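Long-range contacts in fatty acid CoA ligase (Marinactinospora thermotolerans, PDB 6SQ8), which belongs to the ANL superfamily of AMP-binding enzymes, with a large N-terminal and a small C-terminal domain, and binds adenosine monophosphate: residues V329-R334 against G347-R352; G379-F384 against H391-L396; D398-E403 against E437-A442. All coordinates share one frame; numbering follows the deposited sequence.

Contact 1: V329-R334 against G347-R352; sequences VEVEIR and GEVWVR
Glu-330 to Arg-334 pair residue by residue with Arg-352 to Glu-348, making an antiparallel beta ladder in the AMP-binding domain, the two strands running at 155° to each other. The backbone bonds come first. Glu-330, Glu-332 and Arg-334 form hydrogen-bonded pairs with Arg-352, Trp-350 and Glu-348, six N-H to O=C bonds in all; that from Trp-350 N to Glu-332 O (2.9 Å) is almost straight. CA-H...O contacts fill the gaps, for instance from Val-331 CA to Trp-350 O.

On the face of Val-331, Ile-333, Val-349 and Val-351 the contact is apolar. Beta-branched residues suit extended chains, and their methyls touch across the strands, diagonally for Val-331 CG1 and Val-349 CG1, 3.8 Å apart, while Ile-333 CD1 runs beside Val-349 CG2 at 3.9 Å. Phe-384 of the next hairpin packs on Val-331 and Ile-333.

The other face is charged and aromatic, as fits its partial exposure. At one end Glu-330 OE1 takes Arg-352 NH2 on its syn side (3.1 Å), a salt bridge that a bend at chi3 (68°) lets the arginine reach; NE adds a weaker bond. At the other end Arg-334, extended from CG to NE, crosses the indole of Trp-350. Its guanidinium lies over the ring in a cation-pi stack, with planes 25° apart, and is held from its edge by Glu-332 OE1, which both NE and NH2 grip at 2.9 Å. Trp-375 makes a second cation-pi contact with Arg-334. Nearer the backbone, Arg-334 CD makes a CH-pi contact over the five-membered ring of Trp-350, 3.6 Å from its centroid.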
# COMPACT_ATOMS: atom_id res chain seq x y z
N VAL A 329 -0.98 -18.40 0.08
CA VAL A 329 -1.52 -17.60 -1.01
C VAL A 329 -1.52 -18.44 -2.29
O VAL A 329 -0.47 -18.75 -2.84
CB VAL A 329 -0.76 -16.28 -1.21
CG1 VAL A 329 -1.43 -15.41 -2.27
CG2 VAL A 329 -0.66 -15.51 0.09
N GLU A 330 -2.73 -18.82 -2.72
CA GLU A 330 -2.96 -19.52 -3.95
C GLU A 330 -3.17 -18.49 -5.05
O GLU A 330 -3.92 -17.56 -4.88
CB GLU A 330 -4.17 -20.44 -3.80
CG GLU A 330 -4.08 -21.41 -2.63
CD GLU A 330 -5.35 -22.18 -2.31
OE1 GLU A 330 -5.78 -23.02 -3.17
OE2 GLU A 330 -5.94 -21.92 -1.23
N VAL A 331 -2.48 -18.67 -6.19
CA VAL A 331 -2.62 -17.79 -7.33
C VAL A 331 -2.90 -18.64 -8.57
O VAL A 331 -2.25 -19.65 -8.79
CB VAL A 331 -1.36 -16.93 -7.55
CG1 VAL A 331 -1.55 -15.99 -8.73
CG2 VAL A 331 -1.00 -16.14 -6.30
N GLU A 332 -3.88 -18.22 -9.36
CA GLU A 332 -4.13 -18.79 -10.67
C GLU A 332 -4.07 -17.68 -11.72
O GLU A 332 -4.35 -16.52 -11.41
CB GLU A 332 -5.50 -19.47 -10.72
CG GLU A 332 -5.49 -20.90 -10.20
CD GLU A 332 -6.85 -21.58 -10.21
OE1 GLU A 332 -7.86 -20.96 -10.65
OE2 GLU A 332 -6.88 -22.74 -9.78
N ILE A 333 -3.69 -18.06 -12.94
CA ILE A 333 -3.78 -17.22 -14.11
C ILE A 333 -4.93 -17.75 -14.96
O ILE A 333 -4.97 -18.92 -15.25
CB ILE A 333 -2.44 -17.21 -14.88
CG1 ILE A 333 -1.25 -16.93 -13.95
CG2 ILE A 333 -2.50 -16.22 -16.04
CD1 ILE A 333 -1.25 -15.52 -13.37
N ARG A 334 -5.87 -16.87 -15.35
CA ARG A 334 -7.11 -17.28 -15.97
C ARG A 334 -7.44 -16.42 -17.19
O ARG A 334 -7.09 -15.24 -17.25
CB ARG A 334 -8.27 -17.12 -14.98
CG ARG A 334 -8.19 -18.00 -13.75
CD ARG A 334 -9.47 -17.89 -12.94
NE ARG A 334 -9.43 -18.75 -11.76
CZ ARG A 334 -10.34 -18.72 -10.80
NH1 ARG A 334 -11.35 -17.88 -10.87
NH2 ARG A 334 -10.21 -19.54 -9.77
N GLY A 347 -2.64 -13.93 -18.40
CA GLY A 347 -4.05 -13.81 -18.07
C GLY A 347 -4.26 -13.07 -16.75
O GLY A 347 -3.29 -12.53 -16.19
N GLU A 348 -5.51 -13.06 -16.27
CA GLU A 348 -5.90 -12.37 -15.05
C GLU A 348 -5.41 -13.15 -13.83
O GLU A 348 -5.56 -14.36 -13.75
CB GLU A 348 -7.41 -12.25 -14.92
CG GLU A 348 -8.06 -11.38 -15.97
CD GLU A 348 -9.57 -11.30 -15.82
OE1 GLU A 348 -10.01 -10.90 -14.72
OE2 GLU A 348 -10.28 -11.65 -16.78
N VAL A 349 -4.84 -12.40 -12.87
CA VAL A 349 -4.33 -12.94 -11.63
C VAL A 349 -5.49 -13.05 -10.65
O VAL A 349 -6.16 -12.06 -10.34
CB VAL A 349 -3.19 -12.06 -11.09
CG1 VAL A 349 -2.67 -12.53 -9.75
CG2 VAL A 349 -2.05 -11.94 -12.10
N TRP A 350 -5.77 -14.28 -10.20
CA TRP A 350 -6.77 -14.57 -9.18
C TRP A 350 -6.08 -15.16 -7.96
O TRP A 350 -5.11 -15.91 -8.10
CB TRP A 350 -7.84 -15.53 -9.69
CG TRP A 350 -8.76 -14.96 -10.72
CD1 TRP A 350 -8.43 -14.68 -12.01
CD2 TRP A 350 -10.15 -14.64 -10.58
NE1 TRP A 350 -9.53 -14.19 -12.68
CE2 TRP A 350 -10.59 -14.15 -11.82
CE3 TRP A 350 -11.07 -14.71 -9.53
CZ2 TRP A 350 -11.90 -13.73 -12.05
CZ3 TRP A 350 -12.37 -14.31 -9.75
CH2 TRP A 350 -12.78 -13.83 -11.00
N VAL A 351 -6.62 -14.83 -6.79
CA VAL A 351 -5.98 -15.09 -5.53
C VAL A 351 -7.00 -15.69 -4.57
O VAL A 351 -8.15 -15.27 -4.54
CB VAL A 351 -5.35 -13.78 -5.01
CG1 VAL A 351 -5.16 -13.78 -3.50
CG2 VAL A 351 -4.04 -13.48 -5.71
N ARG A 352 -6.58 -16.71 -3.81
CA ARG A 352 -7.31 -17.28 -2.68
C ARG A 352 -6.33 -17.36 -1.51
O ARG A 352 -5.27 -17.94 -1.63
CB ARG A 352 -7.90 -18.64 -3.07
CG ARG A 352 -8.57 -19.42 -1.93
CD ARG A 352 -9.49 -20.56 -2.37
NE ARG A 352 -8.83 -21.70 -3.00
CZ ARG A 352 -9.42 -22.85 -3.39
NH1 ARG A 352 -10.74 -22.97 -3.38
NH2 ARG A 352 -8.67 -23.86 -3.79

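Contact 2: G379-F384 against H391-L396; sequences GDVGTF and HLTDRL. With AMP (adenosine monophosphate), chain G.
Val-381 faces two residues at once, Thr-393 and Asp-394: a classic beta bulge. Its carbonyl O accepts the N-H of Thr-393 at 2.9 Å and, weakly, that of Asp-394, while Val-381 N gives a bond to Asp-394 O (2.7 Å). With chi1 at 67°, Thr-393 brings its OG1 close enough for a further weak bond to Val-381 O. Past the bulge Gly-382, with no side chain, lets the chains come together, its CA 4.1 Å from that of Leu-392, and Thr-383 pairs with His-391 through two backbone bonds.

This bulged antiparallel hairpin carries an ANL ribose site at its open end, where Asp-380 faces Arg-395. Asp-380, the ribose-binding aspartate familiar from ANL enzymes, accepts AMP O2' on OD1 at 2.6 Å; O3' also lies at the carboxylate, but its position is doubtful, and Tyr-297 OH holds OD2. Arg-395, bent at chi2 (39°), brings its guanidinium to the ribose and, in a weak and doubtful salt bridge, to Asp-380 OD1. Leu-392 CD1 lies beside the base, 4.0 Å from AMP N3.

Leu-396 N bonds to Gly-379 O (2.9 Å), and Leu-396 CD1 meets Val-381 CG2 at 3.5 Å, the side chains crossing nearly at right angles.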
# COMPACT_ATOMS: atom_id res chain seq x y z
N GLY A 379 -7.47 -7.77 -10.49
CA GLY A 379 -7.52 -6.67 -11.45
C GLY A 379 -6.22 -6.52 -12.23
O GLY A 379 -6.10 -5.65 -13.08
N ASP A 380 -5.23 -7.37 -11.90
CA ASP A 380 -3.95 -7.40 -12.55
C ASP A 380 -3.93 -8.56 -13.53
O ASP A 380 -4.68 -9.53 -13.39
CB ASP A 380 -2.82 -7.56 -11.55
CG ASP A 380 -2.64 -6.35 -10.67
OD1 ASP A 380 -2.65 -5.21 -11.24
OD2 ASP A 380 -2.51 -6.54 -9.40
N VAL A 381 -3.02 -8.42 -14.50
CA VAL A 381 -2.76 -9.38 -15.53
C VAL A 381 -1.26 -9.73 -15.47
O VAL A 381 -0.42 -8.87 -15.22
CB VAL A 381 -3.18 -8.77 -16.88
CG1 VAL A 381 -2.47 -9.39 -18.06
CG2 VAL A 381 -4.68 -8.86 -17.07
N GLY A 382 -0.93 -11.00 -15.67
CA GLY A 382 0.45 -11.44 -15.55
C GLY A 382 0.66 -12.91 -15.86
O GLY A 382 -0.19 -13.56 -16.46
N THR A 383 1.82 -13.42 -15.46
CA THR A 383 2.21 -14.77 -15.74
C THR A 383 3.36 -15.21 -14.82
O THR A 383 4.09 -14.37 -14.28
CB THR A 383 2.63 -14.92 -17.20
OG1 THR A 383 2.72 -16.31 -17.49
CG2 THR A 383 3.95 -14.26 -17.52
N PHE A 384 3.52 -16.52 -14.69
CA PHE A 384 4.58 -17.14 -13.92
C PHE A 384 5.71 -17.57 -14.86
O PHE A 384 5.46 -17.97 -16.00
CB PHE A 384 4.06 -18.37 -13.16
CG PHE A 384 3.23 -18.06 -11.94
CD1 PHE A 384 3.83 -17.89 -10.70
CD2 PHE A 384 1.85 -17.96 -12.03
CE1 PHE A 384 3.06 -17.60 -9.59
CE2 PHE A 384 1.09 -17.66 -10.91
CZ PHE A 384 1.69 -17.47 -9.69
N HIS A 391 5.03 -12.48 -12.60
CA HIS A 391 5.36 -11.27 -13.33
C HIS A 391 4.07 -10.57 -13.76
O HIS A 391 3.24 -11.16 -14.45
CB HIS A 391 6.19 -11.61 -14.57
CG HIS A 391 7.61 -11.99 -14.31
ND1 HIS A 391 7.98 -13.26 -13.89
CD2 HIS A 391 8.76 -11.31 -14.49
CE1 HIS A 391 9.30 -13.33 -13.81
NE2 HIS A 391 9.79 -12.14 -14.16
N LEU A 392 3.91 -9.30 -13.38
CA LEU A 392 2.74 -8.54 -13.77
C LEU A 392 3.05 -7.78 -15.05
O LEU A 392 3.99 -7.00 -15.08
CB LEU A 392 2.38 -7.55 -12.66
CG LEU A 392 2.02 -8.19 -11.31
CD1 LEU A 392 1.61 -7.12 -10.30
CD2 LEU A 392 0.92 -9.25 -11.44
N THR A 393 2.19 -7.94 -16.08
CA THR A 393 2.33 -7.25 -17.33
C THR A 393 1.44 -6.00 -17.39
O THR A 393 1.73 -5.11 -18.20
CB THR A 393 2.01 -8.18 -18.50
OG1 THR A 393 0.62 -8.53 -18.46
CG2 THR A 393 2.92 -9.40 -18.51
N ASP A 394 0.39 -5.93 -16.57
CA ASP A 394 -0.52 -4.78 -16.62
C ASP A 394 -1.64 -4.88 -15.58
O ASP A 394 -2.09 -5.94 -15.20
CB ASP A 394 -1.20 -4.66 -17.99
CG ASP A 394 -0.86 -3.40 -18.77
OD1 ASP A 394 -0.56 -2.37 -18.13
OD2 ASP A 394 -0.90 -3.46 -20.01
N ARG A 395 -2.13 -3.71 -15.18
CA ARG A 395 -3.50 -3.51 -14.71
C ARG A 395 -4.43 -3.81 -15.89
O ARG A 395 -4.15 -3.43 -17.01
CB ARG A 395 -3.56 -2.06 -14.22
CG ARG A 395 -4.47 -1.74 -13.05
CD ARG A 395 -4.54 -2.75 -11.91
NE ARG A 395 -5.81 -2.55 -11.21
CZ ARG A 395 -6.13 -3.11 -10.05
NH1 ARG A 395 -5.33 -4.01 -9.51
NH2 ARG A 395 -7.25 -2.77 -9.43
N LEU A 396 -5.54 -4.50 -15.63
CA LEU A 396 -6.48 -4.95 -16.69
C LEU A 396 -7.02 -3.76 -17.51
O LEU A 396 -7.20 -3.85 -18.70
CB LEU A 396 -7.61 -5.71 -15.99
CG LEU A 396 -8.56 -6.53 -16.88
CD1 LEU A 396 -7.80 -7.39 -17.87
CD2 LEU A 396 -9.47 -7.41 -16.03
P AMP G . -5.11 -0.76 -5.12
O1P AMP G . -5.09 -1.49 -3.81
O2P AMP G . -6.26 -1.16 -6.06
O3P AMP G . -4.95 0.73 -4.91
O5' AMP G . -3.71 -1.25 -5.82
C5' AMP G . -3.44 -2.55 -6.39
C4' AMP G . -2.62 -2.47 -7.67
O4' AMP G . -1.38 -1.79 -7.51
C3' AMP G . -2.22 -3.83 -8.17
O3' AMP G . -3.25 -4.22 -9.04
C2' AMP G . -0.87 -3.69 -8.86
O2' AMP G . -0.87 -3.52 -10.30
C1' AMP G . -0.30 -2.44 -8.20
N9 AMP G . 0.79 -2.85 -7.28
C8 AMP G . 0.77 -2.88 -5.92
N7 AMP G . 1.97 -3.31 -5.44
C5 AMP G . 2.76 -3.58 -6.50
C6 AMP G . 4.14 -4.08 -6.72
N6 AMP G . 4.94 -4.38 -5.69
N1 AMP G . 4.56 -4.21 -7.99
C2 AMP G . 3.76 -3.90 -9.05
N3 AMP G . 2.49 -3.45 -8.94
C4 AMP G . 1.96 -3.27 -7.71

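Contact 3: D398-E403 against E437-A442; sequences DIIIVE and EAVCAA
Glu-437 reaches across to the 398-403 segment and takes the backbone N-H of Ile-401 on its OE1, at 3.0 Å and with 152° at the hydrogen. The donor arrives nearly along the C-O bond of the carboxylate. The chain of Glu-437 is extended beyond CG (chi2 -178°), and this length lets the side chain reach a backbone N-H of the other segment and accept its hydrogen bond. The carbonyl O of Ile-401 is also near, 3.3 Å from Glu-437 OE1, but both atoms are acceptors and no bond joins them. The aliphatic part of the glutamate is useful too, since its CB rests 4.1 Å from Ile-400 CG2.

Ile-400 is the apolar counterpart. Its CG2 branch, anti to the backbone N, reaches Val-439 CG2 at 4.1 Å as well as Glu-437, so a single methyl bridges both residues. Isoleucine suits this buried place: its branches reach Glu-437, Val-439 and also Val-427 of strand 422-432.

Val-439, the third large contributor, crosses Ile-400 at about a right angle and packs on Val-427 too. Close by, Val-402 CG1 lies 3.7 Å from Glu-437 O.

Strand 400-402 turns back into 405-407 as a two-stranded antiparallel hairpin, while 438-445 is the middle strand of a three-stranded sheet; a small hairpin set against such a sheet is the arrangement of the C-terminal domain in ANL enzymes.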
# COMPACT_ATOMS: atom_id res chain seq x y z
N ASP A 398 -5.42 -1.14 -18.28
CA ASP A 398 -4.30 -0.44 -18.94
C ASP A 398 -3.81 -1.18 -20.19
O ASP A 398 -2.97 -0.65 -20.91
CB ASP A 398 -3.13 -0.28 -17.98
CG ASP A 398 -3.40 0.72 -16.86
OD1 ASP A 398 -4.43 1.49 -16.97
OD2 ASP A 398 -2.58 0.74 -15.93
N ILE A 399 -4.32 -2.39 -20.44
CA ILE A 399 -3.94 -3.16 -21.60
C ILE A 399 -4.31 -2.36 -22.85
O ILE A 399 -5.41 -1.85 -22.92
CB ILE A 399 -4.63 -4.53 -21.61
CG1 ILE A 399 -4.30 -5.36 -20.37
CG2 ILE A 399 -4.31 -5.28 -22.90
CD1 ILE A 399 -5.14 -6.59 -20.23
N ILE A 400 -3.41 -2.31 -23.83
CA ILE A 400 -3.67 -1.66 -25.08
C ILE A 400 -4.02 -2.73 -26.11
O ILE A 400 -3.19 -3.60 -26.41
CB ILE A 400 -2.45 -0.83 -25.50
CG1 ILE A 400 -2.24 0.34 -24.52
CG2 ILE A 400 -2.61 -0.34 -26.94
CD1 ILE A 400 -0.80 0.79 -24.38
N ILE A 401 -5.24 -2.65 -26.66
CA ILE A 401 -5.66 -3.65 -27.65
C ILE A 401 -5.49 -3.06 -29.05
O ILE A 401 -5.99 -1.98 -29.34
CB ILE A 401 -7.09 -4.14 -27.38
CG1 ILE A 401 -7.27 -4.64 -25.95
CG2 ILE A 401 -7.48 -5.19 -28.40
CD1 ILE A 401 -8.71 -4.94 -25.57
N VAL A 402 -4.77 -3.79 -29.91
CA VAL A 402 -4.65 -3.45 -31.31
C VAL A 402 -5.05 -4.69 -32.12
O VAL A 402 -4.40 -5.70 -32.04
CB VAL A 402 -3.24 -2.94 -31.68
CG1 VAL A 402 -2.71 -1.95 -30.66
CG2 VAL A 402 -2.25 -4.06 -31.94
N GLU A 403 -6.18 -4.56 -32.83
CA GLU A 403 -6.71 -5.58 -33.74
C GLU A 403 -6.56 -6.96 -33.12
O GLU A 403 -5.95 -7.83 -33.75
CB GLU A 403 -5.98 -5.55 -35.09
CG GLU A 403 -6.15 -4.25 -35.83
CD GLU A 403 -7.51 -4.06 -36.49
OE1 GLU A 403 -7.96 -4.98 -37.24
OE2 GLU A 403 -8.11 -3.01 -36.23
N GLU A 437 -5.88 0.93 -31.51
CA GLU A 437 -5.51 1.98 -30.57
C GLU A 437 -4.09 2.43 -30.92
O GLU A 437 -3.30 1.66 -31.44
CB GLU A 437 -5.56 1.48 -29.12
CG GLU A 437 -6.94 1.57 -28.49
CD GLU A 437 -6.95 1.11 -27.03
OE1 GLU A 437 -6.79 -0.13 -26.76
OE2 GLU A 437 -7.07 2.00 -26.15
N ALA A 438 -3.78 3.68 -30.61
CA ALA A 438 -2.47 4.24 -30.85
C ALA A 438 -1.69 4.27 -29.53
O ALA A 438 -2.17 4.82 -28.56
CB ALA A 438 -2.59 5.61 -31.45
N VAL A 439 -0.49 3.69 -29.55
CA VAL A 439 0.36 3.59 -28.39
C VAL A 439 1.06 4.93 -28.17
O VAL A 439 1.67 5.47 -29.08
CB VAL A 439 1.36 2.44 -28.58
CG1 VAL A 439 2.22 2.24 -27.34
CG2 VAL A 439 0.66 1.14 -28.97
N CYS A 440 0.96 5.46 -26.95
CA CYS A 440 1.55 6.75 -26.60
C CYS A 440 2.41 6.59 -25.35
O CYS A 440 2.08 5.82 -24.49
CB CYS A 440 0.47 7.79 -26.33
SG CYS A 440 -0.60 8.04 -27.76
N ALA A 441 3.51 7.33 -25.26
CA ALA A 441 4.41 7.21 -24.15
C ALA A 441 4.78 8.59 -23.64
O ALA A 441 5.28 9.42 -24.37
CB ALA A 441 5.65 6.46 -24.57
N ALA A 442 4.48 8.82 -22.36
CA ALA A 442 5.01 9.92 -21.60
C ALA A 442 6.28 9.43 -20.90
O ALA A 442 6.25 8.42 -20.22
CB ALA A 442 4.00 10.37 -20.59

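Overall arrangement
Contacts 1 and 2 are joined where strand 347-352 pairs with strand 380-384, their centres 10 Å apart, through probable hydrogen bonds from Val-349 N to Asp-380 O and from Gly-382 N to Gly-347 O, each 2.9 Å. Contact 2 bears directly on AMP; contact 1 stands behind it, with the side chain of Val-349 about 8 Å from the nucleotide. The chain then runs from strand 390-395 through a short loop to strand 400-402 of contact 3, whose centre is 16 Å from that of contact 2. Val-381 CG2 meets Ile-399 CD1 at 3.9 Å at this junction. Contacts 1 and 3 do not touch, their nearest atoms being about 7 Å apart.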